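Local coordinates for NDP-rhamnosyltransferase (PDB 3TSA), which belongs to the GT-B superfamily of glycosyltransferases, in which two Rossmann-like domains face each other across a cleft, at residues L15-P20 / V139-G144; P104-L109 / R128-L133; P209-A214 / A218-I223. All blocks are in the same frame, centred on the assembly; numbering follows the deposited sequence.

Contact 1: residues L15-P20 / V139-G144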
# COMPACT_ATOMS: atom_id res chain seq x y z
N LEU A 15 9.38 9.87 0.76
CA LEU A 15 7.98 9.41 0.63
C LEU A 15 7.82 8.02 1.29
O LEU A 15 6.86 7.77 2.06
CB LEU A 15 7.51 9.38 -0.85
CG LEU A 15 6.12 8.75 -1.01
CD1 LEU A 15 5.06 9.43 -0.15
CD2 LEU A 15 5.71 8.93 -2.52
N MET A 16 8.79 7.13 1.05
CA MET A 16 8.70 5.82 1.69
C MET A 16 8.61 5.91 3.21
O MET A 16 7.94 5.08 3.83
CB MET A 16 9.88 4.93 1.26
CG MET A 16 9.62 4.30 -0.18
SD MET A 16 11.19 3.70 -0.78
CE MET A 16 11.04 2.07 -0.09
N ALA A 17 9.32 6.88 3.81
CA ALA A 17 9.29 7.10 5.26
C ALA A 17 7.85 7.43 5.73
O ALA A 17 7.56 7.22 6.86
CB ALA A 17 10.21 8.27 5.66
N MET A 18 6.98 7.90 4.82
CA MET A 18 5.61 8.28 5.20
C MET A 18 4.60 7.20 4.84
O MET A 18 3.42 7.34 5.14
CB MET A 18 5.20 9.55 4.47
CG MET A 18 6.13 10.69 4.94
SD MET A 18 5.48 12.31 4.60
CE MET A 18 5.78 12.19 2.97
N VAL A 19 5.06 6.15 4.16
CA VAL A 19 4.04 5.21 3.58
C VAL A 19 3.18 4.48 4.65
O VAL A 19 1.92 4.48 4.53
CB VAL A 19 4.69 4.25 2.58
CG1 VAL A 19 3.89 2.96 2.45
CG2 VAL A 19 4.95 4.87 1.20
N PRO A 20 3.79 3.95 5.72
CA PRO A 20 3.03 3.27 6.75
C PRO A 20 1.98 4.23 7.39
O PRO A 20 0.83 3.78 7.73
CB PRO A 20 4.13 2.89 7.76
CG PRO A 20 5.26 2.52 6.81
CD PRO A 20 5.23 3.61 5.81
N VAL A 139 1.29 19.30 9.43
CA VAL A 139 2.01 18.37 10.29
C VAL A 139 3.28 18.06 9.52
O VAL A 139 3.23 17.50 8.38
CB VAL A 139 1.21 17.09 10.53
CG1 VAL A 139 2.08 16.04 11.31
CG2 VAL A 139 -0.10 17.36 11.40
N LEU A 140 4.42 18.44 10.07
CA LEU A 140 5.69 18.15 9.40
C LEU A 140 6.08 16.68 9.71
O LEU A 140 5.80 16.15 10.79
CB LEU A 140 6.84 19.10 9.89
CG LEU A 140 6.84 20.50 9.28
CD1 LEU A 140 8.23 21.15 9.57
CD2 LEU A 140 6.49 20.50 7.78
N HIS A 141 6.75 16.04 8.75
CA HIS A 141 7.24 14.66 8.94
C HIS A 141 8.74 14.53 8.68
O HIS A 141 9.20 14.75 7.55
CB HIS A 141 6.47 13.73 7.99
CG HIS A 141 6.61 12.28 8.33
ND1 HIS A 141 7.72 11.55 7.95
CD2 HIS A 141 5.82 11.43 9.04
CE1 HIS A 141 7.60 10.31 8.41
NE2 HIS A 141 6.47 10.21 9.08
N ARG A 142 9.51 14.13 9.69
CA ARG A 142 10.91 13.83 9.51
C ARG A 142 11.05 12.45 8.91
O ARG A 142 10.32 11.52 9.28
CB ARG A 142 11.61 13.83 10.88
CG ARG A 142 11.76 15.26 11.35
CD ARG A 142 12.28 15.31 12.79
NE ARG A 142 12.59 16.76 13.07
CZ ARG A 142 12.45 17.28 14.31
NH1 ARG A 142 12.14 16.47 15.38
NH2 ARG A 142 12.64 18.61 14.50
N TRP A 143 12.02 12.32 8.01
CA TRP A 143 12.34 10.95 7.53
C TRP A 143 13.33 10.24 8.46
O TRP A 143 13.47 8.99 8.43
CB TRP A 143 12.85 11.00 6.09
CG TRP A 143 14.18 11.72 6.07
CD1 TRP A 143 15.39 11.15 6.30
CD2 TRP A 143 14.38 13.11 5.99
NE1 TRP A 143 16.37 12.11 6.31
CE2 TRP A 143 15.79 13.33 6.12
CE3 TRP A 143 13.54 14.20 5.75
CZ2 TRP A 143 16.35 14.59 6.06
CZ3 TRP A 143 14.10 15.47 5.69
CH2 TRP A 143 15.52 15.66 5.85
N GLY A 144 14.01 11.00 9.31
CA GLY A 144 15.02 10.41 10.19
C GLY A 144 15.81 11.51 10.91
O GLY A 144 15.22 12.38 11.51
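M18 sets its CG over one face of the H141 imidazole in a CH-pi contact. The methylene CG stands 3.7 Å from the ring centroid and 20° off the ring normal, displaced toward the rim so that its closest ring atom is H141 ND1. From CG the thioether runs back past the root of the histidine, since the two side chains slide by each other in opposite directions. M18 SD lies oblique to the ring, 3.8 Å from H141 CB. At chi1 -165° the H141 imidazole swings away from its own N and out from the strand, which brings one face to the methionine. A second, oblique approach to the same ring comes from the backbone, where A17 O lies 3.5 Å from H141 CE1.

The histidine sits at the C-terminal end of strand 138-141, an inner strand of the parallel, Rossmann-type sheet between strands 117-121 and 177-180. A17 and M18 are the middle residues of a type I turn joining helix 12-16 to helix 19-27, closed by V19 N to M16 O at 3.1 Å. M18 also rests on L119 of the neighbouring strand.

The purely apolar part is small: A17 CB meets W143 CB at 3.8 Å. W143 holds CG between its own N and carbonyl carbon (chi1 67°), and its indole leads away to meet the ring of H14. Hydrogen bonds from W143 NE1 to D317 OD2 and between W143 O and S296 OG link the loop after strand 138-141 to the C-terminal half, consistent with a GT-B protein whose domains meet there.

Contact 2: residues P104-L109 / R128-L133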
# COMPACT_ATOMS: atom_id res chain seq x y z
N PRO A 104 1.36 27.75 -7.94
CA PRO A 104 0.09 27.80 -8.66
C PRO A 104 -0.52 26.40 -8.79
O PRO A 104 -1.75 26.27 -8.64
CB PRO A 104 0.46 28.41 -10.05
CG PRO A 104 1.68 29.17 -9.83
CD PRO A 104 2.45 28.42 -8.68
N GLU A 105 0.32 25.39 -9.08
CA GLU A 105 -0.24 24.01 -9.20
C GLU A 105 -0.77 23.54 -7.87
O GLU A 105 -1.85 22.87 -7.84
CB GLU A 105 0.80 23.04 -9.67
CG GLU A 105 1.03 23.10 -11.13
CD GLU A 105 2.29 22.37 -11.41
OE1 GLU A 105 3.39 22.97 -11.18
OE2 GLU A 105 2.17 21.16 -11.77
N TYR A 106 -0.06 23.83 -6.76
CA TYR A 106 -0.51 23.35 -5.43
C TYR A 106 -1.74 24.06 -5.00
O TYR A 106 -2.63 23.49 -4.36
CB TYR A 106 0.60 23.43 -4.33
CG TYR A 106 1.68 22.30 -4.43
CD1 TYR A 106 1.66 21.15 -3.58
CD2 TYR A 106 2.69 22.37 -5.38
CE1 TYR A 106 2.71 20.14 -3.69
CE2 TYR A 106 3.69 21.40 -5.49
CZ TYR A 106 3.67 20.28 -4.65
OH TYR A 106 4.66 19.33 -4.83
N LEU A 107 -1.86 25.35 -5.37
CA LEU A 107 -3.08 26.07 -4.97
C LEU A 107 -4.29 25.55 -5.76
O LEU A 107 -5.34 25.39 -5.19
CB LEU A 107 -2.93 27.57 -5.20
CG LEU A 107 -1.97 28.29 -4.23
CD1 LEU A 107 -1.70 29.67 -4.85
CD2 LEU A 107 -2.66 28.42 -2.92
N ARG A 108 -4.07 25.23 -7.04
CA ARG A 108 -5.17 24.61 -7.87
C ARG A 108 -5.63 23.28 -7.27
O ARG A 108 -6.83 23.00 -7.13
CB ARG A 108 -4.71 24.41 -9.31
CG ARG A 108 -4.88 25.75 -10.09
CD ARG A 108 -3.96 25.88 -11.28
NE ARG A 108 -3.72 24.66 -12.03
CZ ARG A 108 -2.57 24.38 -12.65
NH1 ARG A 108 -1.54 25.24 -12.61
NH2 ARG A 108 -2.45 23.22 -13.30
N LEU A 109 -4.65 22.50 -6.86
CA LEU A 109 -4.89 21.15 -6.30
C LEU A 109 -5.63 21.29 -4.98
O LEU A 109 -6.60 20.59 -4.72
CB LEU A 109 -3.58 20.38 -6.16
CG LEU A 109 -3.65 19.01 -5.44
CD1 LEU A 109 -4.73 18.03 -6.07
CD2 LEU A 109 -2.31 18.30 -5.30
N ARG A 128 4.64 24.11 3.69
CA ARG A 128 4.52 25.14 4.69
C ARG A 128 3.93 26.48 4.11
O ARG A 128 3.08 27.11 4.77
CB ARG A 128 5.86 25.40 5.36
CG ARG A 128 6.32 24.17 6.16
CD ARG A 128 7.69 24.41 6.77
NE ARG A 128 7.54 25.38 7.85
CZ ARG A 128 8.56 25.88 8.55
NH1 ARG A 128 9.80 25.47 8.30
NH2 ARG A 128 8.32 26.78 9.53
N VAL A 129 4.42 26.88 2.93
CA VAL A 129 3.85 28.04 2.21
C VAL A 129 2.36 27.76 1.98
O VAL A 129 1.52 28.61 2.30
CB VAL A 129 4.62 28.35 0.92
CG1 VAL A 129 3.89 29.45 0.08
CG2 VAL A 129 6.10 28.81 1.28
N LEU A 130 2.04 26.59 1.42
CA LEU A 130 0.65 26.26 1.11
C LEU A 130 -0.22 26.33 2.37
O LEU A 130 -1.30 26.91 2.37
CB LEU A 130 0.57 24.87 0.48
CG LEU A 130 -0.74 24.42 -0.17
CD1 LEU A 130 -1.02 25.39 -1.27
CD2 LEU A 130 -0.60 22.95 -0.71
N GLY A 131 0.26 25.75 3.46
CA GLY A 131 -0.45 25.82 4.71
C GLY A 131 -0.75 27.23 5.23
O GLY A 131 -1.83 27.47 5.74
N GLY A 132 0.24 28.12 5.15
CA GLY A 132 -0.00 29.53 5.54
C GLY A 132 -1.03 30.22 4.63
O GLY A 132 -2.00 30.81 5.08
N LEU A 133 -0.80 30.13 3.34
CA LEU A 133 -1.66 30.79 2.37
C LEU A 133 -3.08 30.29 2.39
O LEU A 133 -4.02 31.06 2.15
CB LEU A 133 -1.03 30.63 0.99
CG LEU A 133 -0.08 31.73 0.53
CD1 LEU A 133 1.05 31.94 1.56
CD2 LEU A 133 0.54 31.36 -0.89
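L130 pushes its forked end against two consecutive residues of the opposite helix, Y106 and L107, CD2 against Y106 and CD1 chiefly against L107. L130 CD2 lies 3.8 Å from Y106 CB and 4.1 Å from Y106 CD1, where the methyl comes obliquely to the ring. L130 CD1 meets L107 CD2 at 3.8 Å, while also lying 4.0 Å from Y106 CB. L130 and Y106 cross at about a right angle, whereas L130 and L107 run past each other in opposite senses. With chi1 at -169° the L130 fork points across the seam; the nearest CA atoms, L107 and L130, are 7.1 Å apart.

Helices 82-113 and 125-133 are neighbours on one face of the parallel Rossmann-type sheet. The first leads into strand 117-121, and the second forms the beta-alpha-beta crossover from that strand to strand 138-141. The Y106 ring turns away from L130 toward the sheet, where the side chain packs on V7 and A35, and on I54 of the loop after strand 50-53.

Beside L130 and one turn on, V129 and L133 rest on L103, which extends the helix-helix seam, and L107 also touches L134. L109 packs on L5, L33 and A35 and touches F208 of the second subunit. Helix 82-113 is kinked at P104-E105, where neither N bonds to the preceding turn; the proline N has no hydrogen to give.

Contact 3: residues P209-A214 / A218-I223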
# COMPACT_ATOMS: atom_id res chain seq x y z
N PRO A 209 12.43 -14.35 -0.32
CA PRO A 209 13.28 -15.29 -1.06
C PRO A 209 13.49 -16.57 -0.22
O PRO A 209 13.57 -16.51 1.00
CB PRO A 209 14.58 -14.49 -1.25
CG PRO A 209 14.70 -13.66 0.03
CD PRO A 209 13.21 -13.28 0.35
N ALA A 210 13.60 -17.73 -0.85
CA ALA A 210 13.81 -18.93 -0.01
C ALA A 210 15.08 -18.85 0.87
O ALA A 210 15.12 -19.34 2.01
CB ALA A 210 13.82 -20.22 -0.87
N TRP A 211 16.14 -18.24 0.32
CA TRP A 211 17.37 -18.08 1.07
C TRP A 211 17.24 -17.12 2.27
O TRP A 211 18.19 -16.99 3.05
CB TRP A 211 18.50 -17.65 0.14
CG TRP A 211 18.23 -16.40 -0.61
CD1 TRP A 211 17.83 -16.29 -1.89
CD2 TRP A 211 18.41 -15.06 -0.13
NE1 TRP A 211 17.74 -14.97 -2.27
CE2 TRP A 211 18.11 -14.19 -1.21
CE3 TRP A 211 18.84 -14.51 1.07
CZ2 TRP A 211 18.15 -12.80 -1.10
CZ3 TRP A 211 18.87 -13.12 1.19
CH2 TRP A 211 18.50 -12.30 0.11
N GLY A 212 16.07 -16.48 2.40
CA GLY A 212 15.84 -15.44 3.42
C GLY A 212 15.23 -15.95 4.69
O GLY A 212 14.97 -15.14 5.61
N ALA A 213 14.98 -17.27 4.75
CA ALA A 213 14.27 -17.82 5.92
C ALA A 213 15.20 -18.03 7.11
O ALA A 213 14.81 -17.86 8.27
CB ALA A 213 13.56 -19.18 5.54
N ALA A 214 16.46 -18.39 6.80
CA ALA A 214 17.37 -18.80 7.85
C ALA A 214 18.78 -18.37 7.44
O ALA A 214 19.10 -18.27 6.25
CB ALA A 214 17.32 -20.32 7.99
N ALA A 218 27.74 -19.36 7.13
CA ALA A 218 28.56 -18.21 6.77
C ALA A 218 28.15 -17.00 7.58
O ALA A 218 27.06 -17.00 8.17
CB ALA A 218 28.43 -17.88 5.27
N ARG A 219 28.99 -15.98 7.57
CA ARG A 219 28.67 -14.69 8.29
C ARG A 219 28.01 -13.78 7.25
O ARG A 219 28.70 -13.26 6.32
CB ARG A 219 30.02 -14.07 8.71
CG ARG A 219 30.96 -15.08 9.38
CD ARG A 219 30.20 -15.78 10.62
NE ARG A 219 29.91 -14.82 11.72
CZ ARG A 219 30.80 -14.26 12.53
NH1 ARG A 219 30.40 -13.45 13.53
NH2 ARG A 219 32.10 -14.52 12.40
N ARG A 220 26.70 -13.62 7.35
CA ARG A 220 25.98 -12.97 6.27
C ARG A 220 26.01 -11.44 6.47
O ARG A 220 25.61 -10.92 7.53
CB ARG A 220 24.53 -13.48 6.24
CG ARG A 220 23.75 -12.94 5.08
CD ARG A 220 22.41 -13.75 4.86
NE ARG A 220 22.58 -15.10 4.36
CZ ARG A 220 21.58 -15.97 4.28
NH1 ARG A 220 20.38 -15.59 4.66
NH2 ARG A 220 21.76 -17.20 3.85
N VAL A 221 26.52 -10.72 5.48
CA VAL A 221 26.67 -9.28 5.51
C VAL A 221 25.83 -8.76 4.36
O VAL A 221 26.06 -9.16 3.20
CB VAL A 221 28.16 -8.95 5.27
CG1 VAL A 221 28.40 -7.40 5.02
CG2 VAL A 221 28.98 -9.43 6.47
N CYS A 222 24.87 -7.85 4.61
CA CYS A 222 24.13 -7.26 3.51
C CYS A 222 24.74 -5.89 3.13
O CYS A 222 24.90 -5.03 4.02
CB CYS A 222 22.65 -7.09 3.89
SG CYS A 222 21.61 -6.19 2.70
N ILE A 223 24.90 -5.62 1.84
CA ILE A 223 25.33 -4.34 1.32
C ILE A 223 24.13 -3.79 0.60
O ILE A 223 23.64 -4.41 -0.36
CB ILE A 223 26.55 -4.48 0.34
CG1 ILE A 223 27.74 -5.05 1.09
CG2 ILE A 223 26.80 -3.12 -0.35
CD1 ILE A 223 28.83 -5.54 0.04
O HOH W 1 19.91 -19.33 3.58
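The nearest CA atoms of the two segments, A214 and R220, are 10.5 Å apart, so the space between the 3-10 turn 210-212 and strand 219-224 is spanned by the arginine side chain. R220 runs out extended and then bends at chi3 (-70°), bringing NH1 3.1 Å from W211 O in a bent hydrogen bond (138° at the hydrogen). A weak second bond joins NH1 to A214 O at 3.4 Å. Water 1 lies in the guanidinium plane, accepts from R220 NH2 at 2.8 Å and donates to W211 O at 3.0 Å; that carbonyl is thus gripped both directly and through water. NH1 also bonds to T286 OG1 and NE forms a salt bridge with E252, which together fix the rotation of the group. The indole of W211 stands nearly upright to the guanidinium, planes 85° apart, with its CE3 corner over the guanidinium face 4.1 Å from NH1. P209 CG sits over the centre of one indole face, and R273 makes a cation-pi contact with the ring. The arrangement ties the loop entering the second Rossmann-like domain of a GT-B protein to that domain's first, central strand.

Contacts 1 and 2 belong to the same Rossmann-like domain and are nested, contact 2 lying within the part of the chain that contact 1 closes. Their centres are about 20 Å apart, but they meet directly where L140 CD2 packs 4.0 Å from R128 CG, helix 125-133 and strand 138-141 following each other in the chain. Contact 3 comes later, where the second parallel sheet begins. Its centre is about 28 Å from that of contact 1, with nearest atoms about 14 Å apart, and about 46 Å from that of contact 2. Contact 1 lies nearest the centre of the chain, about 8 Å from it, between the peripheral contacts 2 and 3 at about 25 and 23 Å.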